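Local coordinates for PD-1 Binding Miniprotein GR918.2 (Synthetic construct, PDB 6V67) that probably binds the immune checkpoint receptor PD-1, as a small disulfide-stapled protein designed computationally for that purpose, at residues Lys25-Cys30 with Ala37-Gln42. Sequence-based numbering, arbitrary orientation. Where two conformers were deposited one is given.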
loop_
_atom_site.group_PDB
_atom_site.type_symbol
_atom_site.label_atom_id
_atom_site.label_comp_id
_atom_site.label_asym_id
_atom_site.label_seq_id
_atom_site.Cartn_x
_atom_site.Cartn_y
_atom_site.Cartn_z
ATOM N N LYS A 25 -0.683 -6.245 4.747
ATOM C CA LYS A 25 -0.772 -5.377 5.917
ATOM C C LYS A 25 -0.676 -3.911 5.506
ATOM O O LYS A 25 -1.423 -3.065 6.005
ATOM C CB LYS A 25 0.333 -5.726 6.915
ATOM C CG LYS A 25 0.239 -4.933 8.203
ATOM N N PHE A 26 0.214 -3.613 4.566
ATOM C CA PHE A 26 0.387 -2.254 4.074
ATOM C C PHE A 26 -0.916 -1.707 3.515
ATOM O O PHE A 26 -1.297 -0.564 3.803
ATOM C CB PHE A 26 1.482 -2.277 3.013
ATOM C CG PHE A 26 1.825 -0.947 2.409
ATOM C CD1 PHE A 26 2.718 -0.077 2.988
ATOM C CD2 PHE A 26 1.302 -0.626 1.175
ATOM C CE1 PHE A 26 3.036 1.122 2.334
ATOM C CE2 PHE A 26 1.582 0.534 0.546
ATOM C CZ PHE A 26 2.456 1.403 1.101
ATOM N N LEU A 27 -1.615 -2.505 2.710
ATOM C CA LEU A 27 -2.867 -2.021 2.149
ATOM C C LEU A 27 -3.966 -1.921 3.191
ATOM O O LEU A 27 -4.800 -1.024 3.103
ATOM C CB LEU A 27 -3.284 -2.866 0.952
ATOM C CG LEU A 27 -2.529 -2.500 -0.331
ATOM C CD1 LEU A 27 -3.424 -2.926 -1.471
ATOM C CD2 LEU A 27 -2.141 -1.031 -0.530
ATOM N N THR A 28 -3.995 -2.815 4.177
ATOM C CA THR A 28 -4.981 -2.677 5.247
ATOM C C THR A 28 -4.762 -1.379 6.009
ATOM O O THR A 28 -5.715 -0.647 6.309
ATOM C CB THR A 28 -4.900 -3.876 6.190
ATOM O OG1 THR A 28 -5.178 -5.063 5.449
ATOM C CG2 THR A 28 -5.914 -3.767 7.329
ATOM N N GLU A 29 -3.502 -1.087 6.345
ATOM C CA GLU A 29 -3.179 0.163 7.022
ATOM C C GLU A 29 -3.512 1.355 6.144
ATOM O O GLU A 29 -4.046 2.358 6.625
ATOM C CB GLU A 29 -1.696 0.195 7.379
ATOM C CG GLU A 29 -1.290 -0.790 8.435
ATOM N N CYS A 30 -3.201 1.260 4.852
ATOM C CA CYS A 30 -3.530 2.330 3.922
ATOM C C CYS A 30 -5.018 2.626 3.960
ATOM O O CYS A 30 -5.429 3.788 4.025
ATOM C CB CYS A 30 -3.062 1.931 2.524
ATOM S SG CYS A 30 -3.395 3.118 1.220
ATOM N N ALA A 37 -7.275 6.530 -0.827
ATOM C CA ALA A 37 -5.968 6.356 -1.450
ATOM C C ALA A 37 -6.069 5.624 -2.778
ATOM O O ALA A 37 -6.942 4.777 -2.978
ATOM C CB ALA A 37 -5.064 5.538 -0.540
ATOM N N GLU A 38 -5.119 5.910 -3.663
ATOM C CA GLU A 38 -4.877 5.054 -4.814
ATOM C C GLU A 38 -3.897 3.972 -4.378
ATOM O O GLU A 38 -2.950 4.234 -3.630
ATOM C CB GLU A 38 -4.321 5.854 -5.994
ATOM C CG GLU A 38 -5.247 6.956 -6.495
ATOM C CD GLU A 38 -6.481 6.455 -7.221
ATOM O OE1 GLU A 38 -6.480 5.329 -7.773
ATOM O OE2 GLU A 38 -7.474 7.208 -7.245
ATOM N N VAL A 39 -4.163 2.735 -4.794
ATOM C CA VAL A 39 -3.434 1.595 -4.265
ATOM C C VAL A 39 -2.995 0.666 -5.384
ATOM O O VAL A 39 -3.565 0.643 -6.477
ATOM C CB VAL A 39 -4.244 0.809 -3.216
ATOM C CG1 VAL A 39 -4.608 1.706 -2.049
ATOM C CG2 VAL A 39 -5.489 0.187 -3.826
ATOM N N GLU A 40 -2.024 -0.182 -5.057
ATOM C CA GLU A 40 -1.553 -1.237 -5.943
ATOM C C GLU A 40 -0.927 -2.333 -5.097
ATOM O O GLU A 40 -0.316 -2.047 -4.070
ATOM C CB GLU A 40 -0.478 -0.707 -6.905
ATOM C CG GLU A 40 0.033 -1.724 -7.896
ATOM C CD GLU A 40 0.793 -1.072 -9.030
ATOM O OE1 GLU A 40 0.274 -0.087 -9.595
ATOM O OE2 GLU A 40 1.910 -1.522 -9.344
ATOM N N ILE A 41 -1.121 -3.589 -5.512
ATOM C CA ILE A 41 -0.299 -4.720 -5.083
ATOM C C ILE A 41 0.042 -5.516 -6.322
ATOM O O ILE A 41 -0.849 -5.856 -7.108
ATOM C CB ILE A 41 -0.979 -5.691 -4.097
ATOM C CG1 ILE A 41 -1.295 -5.011 -2.785
ATOM C CG2 ILE A 41 -0.047 -6.887 -3.840
ATOM C CD1 ILE A 41 -2.039 -5.895 -1.785
ATOM N N GLN A 42 1.308 -5.886 -6.447
ATOM C CA GLN A 42 1.730 -6.827 -7.470
ATOM C C GLN A 42 2.824 -7.705 -6.888
ATOM O O GLN A 42 3.781 -7.198 -6.295
ATOM C CB GLN A 42 2.249 -6.089 -8.705
ATOM C CG GLN A 42 3.516 -5.311 -8.472
#
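L27 and C30 face V39, I41 and A37 where helix 25-30 runs nearly antiparallel to strand 38-42, their axes 9.6 Å apart and inclined at 170°. L27 does most of the work, its two methyls parting toward different strand residues. L27 CD2 meets V39, coming within 3.9 Å of V39 CB and about as close to CG1. L27 CD1 goes to I41 instead, lying 3.3 Å from I41 CG1 and equally near I41 CD1, tighter than ordinary carbon contact; I41 was modelled in two conformers, so that squeeze is doubtful. In the conformer given, an extended chain (chi2 177°) carries I41 CD1 toward the helix and alongside L27, the two side chains running past each other in opposite directions. The fold is a beta-beta-alpha-beta miniprotein: a hairpin of strands 3-9 and 12-18, then helix 20-33, which packs against the three-stranded antiparallel sheet. Strand 38-42 is an edge of that sheet, hydrogen-bonded through its backbone to strand 3-9. With an alanine here in place of L27, a gap would probably open between helix and edge strand, leaving I41 without its apolar partner in 25-30 and V39 with C30 SG alone there. One turn on, C30 points its sulfur inward, SG anti to the backbone N (chi1 179°), where it closes a disulfide with C7 of the central strand. C30 SG also touches A37 CB at 3.4 Å and V39 CG1 at 3.8 Å, so apolar carbons flank the staple where the loop runs into the last strand. F26 turns its ring to strands 3-9 and 12-18, touching C5, C7, D14 and R16.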